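Long-range contacts in cyclopenase asqI (PDB 5YY3), which converts cyclopenine-type benzodiazepinediones into quinolones such as 4'-methoxyviridicatin, releasing methyl isocyanate, as a zinc-dependent cyclopenase of the tyrosinase family: residues Arg295-Tyr299 with His399-Tyr403; Gln306-Thr310 with Ser346-Tyr352. All blocks are in the same frame, centred on the assembly; numbering follows the deposited sequence.

Interaction 1: Arg295-Tyr299 with His399-Tyr403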
loop_
_atom_site.group_PDB
_atom_site.type_symbol
_atom_site.label_atom_id
_atom_site.label_comp_id
_atom_site.label_asym_id
_atom_site.label_seq_id
_atom_site.Cartn_x
_atom_site.Cartn_y
_atom_site.Cartn_z
ATOM N N ARG A 295 18.083 -28.807 19.252
ATOM C CA ARG A 295 18.491 -28.088 18.044
ATOM C C ARG A 295 20.004 -27.899 17.998
ATOM O O ARG A 295 20.635 -28.152 16.972
ATOM C CB ARG A 295 17.803 -26.716 17.970
ATOM C CG ARG A 295 18.336 -25.797 16.864
ATOM C CD ARG A 295 17.985 -24.340 17.147
ATOM N NE ARG A 295 18.773 -23.837 18.265
ATOM C CZ ARG A 295 18.483 -22.748 18.975
ATOM N NH1 ARG A 295 17.396 -22.042 18.693
ATOM N NH2 ARG A 295 19.276 -22.372 19.984
ATOM N N ASP A 296 20.568 -27.423 19.108
ATOM C CA ASP A 296 22.004 -27.156 19.194
ATOM C C ASP A 296 22.798 -28.432 18.973
ATOM O O ASP A 296 23.881 -28.412 18.383
ATOM C CB ASP A 296 22.382 -26.574 20.556
ATOM C CG ASP A 296 21.872 -25.181 20.759
ATOM O OD1 ASP A 296 21.470 -24.548 19.753
ATOM O OD2 ASP A 296 21.893 -24.711 21.927
ATOM N N ASN A 297 22.261 -29.541 19.472
ATOM C CA ASN A 297 22.972 -30.804 19.402
ATOM C C ASN A 297 22.912 -31.372 17.986
ATOM O O ASN A 297 23.908 -31.894 17.479
ATOM C CB ASN A 297 22.408 -31.795 20.425
ATOM C CG ASN A 297 22.768 -31.425 21.856
ATOM O OD1 ASN A 297 23.692 -30.651 22.093
ATOM N ND2 ASN A 297 22.047 -31.992 22.814
ATOM N N ILE A 298 21.753 -31.244 17.337
ATOM C CA ILE A 298 21.619 -31.648 15.937
ATOM C C ILE A 298 22.495 -30.759 15.052
ATOM O O ILE A 298 23.095 -31.238 14.082
ATOM C CB ILE A 298 20.149 -31.604 15.479
ATOM C CG1 ILE A 298 19.326 -32.558 16.339
ATOM C CG2 ILE A 298 20.019 -31.972 13.990
ATOM C CD1 ILE A 298 17.868 -32.583 16.005
ATOM N N TYR A 299 22.599 -29.472 15.393
ATOM C CA TYR A 299 23.494 -28.582 14.650
ATOM C C TYR A 299 24.935 -29.080 14.749
ATOM O O TYR A 299 25.646 -29.223 13.740
ATOM C CB TYR A 299 23.424 -27.153 15.178
ATOM C CG TYR A 299 22.209 -26.331 14.768
ATOM C CD1 TYR A 299 21.298 -26.790 13.824
ATOM C CD2 TYR A 299 21.989 -25.080 15.333
ATOM C CE1 TYR A 299 20.188 -26.023 13.466
ATOM C CE2 TYR A 299 20.906 -24.313 14.972
ATOM C CZ TYR A 299 20.007 -24.782 14.038
ATOM O OH TYR A 299 18.923 -23.994 13.709
ATOM N N HIS A 399 12.318 -23.718 8.979
ATOM C CA HIS A 399 13.336 -24.140 9.949
ATOM C C HIS A 399 13.782 -25.567 9.679
ATOM O O HIS A 399 14.975 -25.833 9.643
ATOM C CB HIS A 399 12.828 -24.034 11.386
ATOM C CG HIS A 399 13.800 -24.544 12.408
ATOM N ND1 HIS A 399 15.091 -24.068 12.518
ATOM C CD2 HIS A 399 13.663 -25.480 13.379
ATOM C CE1 HIS A 399 15.708 -24.687 13.505
ATOM N NE2 HIS A 399 14.863 -25.548 14.045
ATOM N N LEU A 400 12.830 -26.486 9.518
ATOM C CA LEU A 400 13.157 -27.845 9.063
ATOM C C LEU A 400 14.055 -27.807 7.827
ATOM O O LEU A 400 15.055 -28.528 7.750
ATOM C CB LEU A 400 11.883 -28.647 8.748
ATOM C CG LEU A 400 10.944 -28.833 9.936
ATOM C CD1 LEU A 400 9.696 -29.582 9.514
ATOM C CD2 LEU A 400 11.673 -29.575 11.055
ATOM N N GLN A 401 13.702 -26.953 6.861
ATOM C CA GLN A 401 14.485 -26.853 5.628
ATOM C C GLN A 401 15.945 -26.475 5.920
ATOM O O GLN A 401 16.861 -26.871 5.181
ATOM C CB GLN A 401 13.868 -25.833 4.672
ATOM C CG GLN A 401 14.491 -25.838 3.279
ATOM C CD GLN A 401 14.175 -24.571 2.490
ATOM O OE1 GLN A 401 14.480 -23.452 2.932
ATOM N NE2 GLN A 401 13.562 -24.738 1.313
ATOM N N TYR A 402 16.163 -25.725 6.999
ATOM C CA TYR A 402 17.515 -25.287 7.366
ATOM C C TYR A 402 18.435 -26.481 7.637
ATOM O O TYR A 402 19.603 -26.489 7.226
ATOM C CB TYR A 402 17.466 -24.346 8.581
ATOM C CG TYR A 402 18.819 -23.886 9.069
ATOM C CD1 TYR A 402 19.750 -23.358 8.188
ATOM C CD2 TYR A 402 19.157 -23.958 10.420
ATOM C CE1 TYR A 402 21.000 -22.937 8.619
ATOM C CE2 TYR A 402 20.404 -23.532 10.875
ATOM C CZ TYR A 402 21.322 -23.021 9.969
ATOM O OH TYR A 402 22.559 -22.587 10.400
ATOM N N TYR A 403 17.911 -27.508 8.294
ATOM C CA TYR A 403 18.718 -28.692 8.555
ATOM C C TYR A 403 19.146 -29.336 7.235
ATOM O O TYR A 403 20.307 -29.755 7.073
ATOM C CB TYR A 403 17.951 -29.683 9.426
ATOM C CG TYR A 403 17.672 -29.160 10.819
ATOM C CD1 TYR A 403 18.570 -29.375 11.854
ATOM C CD2 TYR A 403 16.520 -28.426 11.088
ATOM C CE1 TYR A 403 18.318 -28.893 13.127
ATOM C CE2 TYR A 403 16.263 -27.932 12.348
ATOM C CZ TYR A 403 17.157 -28.169 13.365
ATOM O OH TYR A 403 16.884 -27.683 14.627
#
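An aromatic cluster of Y299, Y402 and Y403 ties helix 288-304 to helix 391-410 within the hemocyanin-type domain, which in this enzyme carries zinc. The two short segments run at 27° to each other with their axes 12.2 Å apart, a spacing that large rings have to span. Y299 and Y403 do most of the reaching. Y299 has CG anti to the carbonyl carbon (chi1 -77°); its ring extends toward the other helix and sets OH at the edges of two rings, near both planes: 3.3 Å from H399 CE1 and 3.2 Å from Y402 CE2. The rings of Y299 and Y402 stand almost perpendicular, at 85°. Y403 meets the same Y299 ring one carbon back from its hydroxyl-bearing carbon, with Y403 CE1 3.4 Å from Y299 CE1, while I298 CG2 packs 3.6 Å from that Y403 CE1. The hydroxyl of Y403 ends against the aliphatic part of R295, with OH 3.3 Å from CG. Beyond this point the guanidinium turns to D296 and grips OD1 side-on through NE and NH2, and D296 OD2 forms a salt bridge with R303 of the second subunit. H399 is steadied by N241 at ND1 and Y243 at NE2. Across the helices, then, the meeting surface is largely carbon, and the Y299 oxygen faces ring C-H groups, whose slight positive polarisation probably suits it.

Interaction 2: Gln306-Thr310 with Ser346-Tyr352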
loop_
_atom_site.group_PDB
_atom_site.type_symbol
_atom_site.label_atom_id
_atom_site.label_comp_id
_atom_site.label_asym_id
_atom_site.label_seq_id
_atom_site.Cartn_x
_atom_site.Cartn_y
_atom_site.Cartn_z
ATOM N N GLN A 306 28.791 -36.720 12.750
ATOM C CA GLN A 306 28.339 -37.931 13.451
ATOM C C GLN A 306 27.141 -37.625 14.327
ATOM O O GLN A 306 27.056 -36.537 14.889
ATOM C CB GLN A 306 29.422 -38.524 14.380
ATOM C CG GLN A 306 30.872 -38.344 13.984
ATOM C CD GLN A 306 31.818 -38.412 15.187
ATOM O OE1 GLN A 306 31.385 -38.420 16.349
ATOM N NE2 GLN A 306 33.114 -38.434 14.907
ATOM N N PHE A 307 26.250 -38.596 14.505
ATOM C CA PHE A 307 25.298 -38.531 15.613
ATOM C C PHE A 307 25.711 -39.529 16.708
ATOM O O PHE A 307 25.884 -40.721 16.440
ATOM C CB PHE A 307 23.864 -38.805 15.138
ATOM C CG PHE A 307 23.198 -37.613 14.481
ATOM C CD1 PHE A 307 22.473 -36.706 15.234
ATOM C CD2 PHE A 307 23.321 -37.391 13.118
ATOM C CE1 PHE A 307 21.870 -35.616 14.646
ATOM C CE2 PHE A 307 22.716 -36.300 12.519
ATOM C CZ PHE A 307 21.993 -35.410 13.283
ATOM N N GLU A 308 25.865 -39.036 17.937
ATOM C CA GLU A 308 26.295 -39.875 19.050
ATOM C C GLU A 308 25.294 -40.976 19.349
ATOM O O GLU A 308 24.074 -40.783 19.306
ATOM C CB GLU A 308 26.538 -39.046 20.320
ATOM C CG GLU A 308 27.736 -38.106 20.228
ATOM C CD GLU A 308 28.983 -38.788 19.702
ATOM O OE1 GLU A 308 29.348 -39.867 20.225
ATOM O OE2 GLU A 308 29.599 -38.250 18.749
ATOM N N THR A 309 25.853 -42.137 19.655
ATOM C CA THR A 309 25.108 -43.331 19.985
ATOM C C THR A 309 25.129 -43.458 21.518
ATOM O O THR A 309 25.869 -42.746 22.200
ATOM C CB THR A 309 25.731 -44.562 19.234
ATOM O OG1 THR A 309 25.267 -44.573 17.875
ATOM C CG2 THR A 309 25.396 -45.909 19.868
ATOM N N THR A 310 24.270 -44.314 22.054
ATOM C CA THR A 310 24.277 -44.672 23.466
ATOM C C THR A 310 25.611 -45.298 23.936
ATOM O O THR A 310 25.910 -45.310 25.134
ATOM C CB THR A 310 23.116 -45.652 23.759
ATOM O OG1 THR A 310 22.775 -45.606 25.146
ATOM C CG2 THR A 310 23.480 -47.082 23.332
ATOM N N SER A 346 22.230 -47.959 19.561
ATOM C CA SER A 346 21.080 -47.063 19.604
ATOM C C SER A 346 21.474 -45.581 19.575
ATOM O O SER A 346 22.425 -45.163 20.238
ATOM C CB SER A 346 20.235 -47.351 20.848
ATOM O OG SER A 346 19.650 -48.636 20.766
ATOM N N LEU A 347 20.730 -44.791 18.803
ATOM C CA LEU A 347 20.930 -43.343 18.777
ATOM C C LEU A 347 20.558 -42.741 20.119
ATOM O O LEU A 347 19.592 -43.181 20.744
ATOM C CB LEU A 347 20.107 -42.699 17.659
ATOM C CG LEU A 347 20.631 -42.867 16.228
ATOM C CD1 LEU A 347 19.561 -42.507 15.219
ATOM C CD2 LEU A 347 21.919 -42.055 15.975
ATOM N N ASP A 348 21.325 -41.743 20.558
ATOM C CA ASP A 348 21.114 -41.090 21.859
ATOM C C ASP A 348 19.909 -40.117 21.852
ATOM O O ASP A 348 20.057 -38.922 21.582
ATOM C CB ASP A 348 22.396 -40.354 22.273
ATOM C CG ASP A 348 22.378 -39.890 23.721
ATOM O OD1 ASP A 348 21.303 -39.960 24.363
ATOM O OD2 ASP A 348 23.447 -39.450 24.214
ATOM N N GLU A 349 18.726 -40.646 22.161
ATOM C CA GLU A 349 17.485 -39.873 22.146
ATOM C C GLU A 349 17.447 -38.758 23.182
ATOM O O GLU A 349 16.605 -37.873 23.114
ATOM C CB GLU A 349 16.283 -40.790 22.373
ATOM C CG GLU A 349 16.343 -42.072 21.568
ATOM C CD GLU A 349 15.022 -42.808 21.559
ATOM O OE1 GLU A 349 14.050 -42.271 22.133
ATOM O OE2 GLU A 349 14.958 -43.909 20.962
ATOM N N GLU A 350 18.336 -38.802 24.160
ATOM C CA GLU A 350 18.353 -37.749 25.162
ATOM C C GLU A 350 19.064 -36.535 24.597
ATOM O O GLU A 350 18.739 -35.405 24.924
ATOM C CB GLU A 350 19.029 -38.228 26.455
ATOM C CG GLU A 350 18.225 -39.318 27.179
ATOM C CD GLU A 350 16.887 -38.801 27.702
ATOM O OE1 GLU A 350 16.826 -37.609 28.081
ATOM O OE2 GLU A 350 15.893 -39.569 27.707
ATOM N N ARG A 351 20.036 -36.781 23.731
ATOM C CA ARG A 351 20.831 -35.707 23.174
ATOM C C ARG A 351 20.080 -34.983 22.032
ATOM O O ARG A 351 20.083 -33.747 21.961
ATOM C CB ARG A 351 22.182 -36.251 22.693
ATOM C CG ARG A 351 23.191 -35.158 22.411
ATOM C CD ARG A 351 24.585 -35.696 22.179
ATOM N NE ARG A 351 24.900 -36.783 23.101
ATOM C CZ ARG A 351 26.138 -37.169 23.406
ATOM N NH1 ARG A 351 27.179 -36.533 22.880
ATOM N NH2 ARG A 351 26.335 -38.184 24.243
ATOM N N TYR A 352 19.412 -35.741 21.161
ATOM C CA TYR A 352 18.775 -35.144 19.989
ATOM C C TYR A 352 17.239 -35.041 20.090
ATOM O O TYR A 352 16.621 -34.235 19.388
ATOM C CB TYR A 352 19.199 -35.924 18.735
ATOM C CG TYR A 352 20.709 -36.066 18.663
ATOM C CD1 TYR A 352 21.520 -34.952 18.490
ATOM C CD2 TYR A 352 21.326 -37.306 18.818
ATOM C CE1 TYR A 352 22.910 -35.074 18.446
ATOM C CE2 TYR A 352 22.715 -37.437 18.776
ATOM C CZ TYR A 352 23.493 -36.319 18.585
ATOM O OH TYR A 352 24.857 -36.423 18.548
#
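F307 drives its CD1 edge into the middle of one face of the Y352 ring, an edge-to-face pair with centroids 4.8 Å apart and planes at 75°. F307 CD1 comes within 3.5 Å of Y352 CZ, and R351 CB covers the opposite face, so the tyrosine is sandwiched. At its far end Y352 OH accepts from E308 N, the backbone amide that follows F307, at 2.9 Å and close to straight (164°); this bond meets the ring at its edge and ties the phenol oxygen to the 306-310 backbone. L347 CD2 adds an apolar contact to F307 CB, at 3.9 Å.

The backbones meet in a single beta bridge between T309 and L347. T310 N donates to S346 O at 2.7 Å, nearly in line with the carbonyl bond, and D348 N donates to E308 O at 3.2 Å. Right after this bridge D348 makes an inverse gamma turn and becomes the N-cap of the short, weakly bonded helix 349-352: its OD1 accepts from E350 N and, weakly, from R351 N.

The other carboxylate oxygen, D348 OD2, takes both NE and NH2 of R351. Anchored this way, the guanidinium lays one face over the E308 side chain, with CB above its centre and CG 3.1 Å from R351 NH1. The carboxylate of E308 leads off, leaving OE1 4.8 Å from R351 NH1, so any attraction between these charges acts without contact. Farther out, L347 N is held by N339 OD1, F307 pairs through its backbone with L316, and I330 of helix 323-331 packs against F307, L347 and Y352.

Helix 288-304 connects the two: it supplies 295-299 to interaction 1 and runs on into strand 306-307 of interaction 2, whose segments both fall inside the loop that interaction 1 closes. The centres are about 15 Å apart, yet the contacts touch. N297 ND2 lies 2.8 Å from R351 O, a probable hydrogen bond, and N297 O packs 3.5 Å from Y352 CE1. I298 CG2, which packs on Y403 in interaction 1, lies 4.0 Å from F307 CZ. Only interaction 1 approaches the metal site: the H399 side chain is about 10 Å from that of the zinc ligand H218, whereas interaction 2 lies away from it.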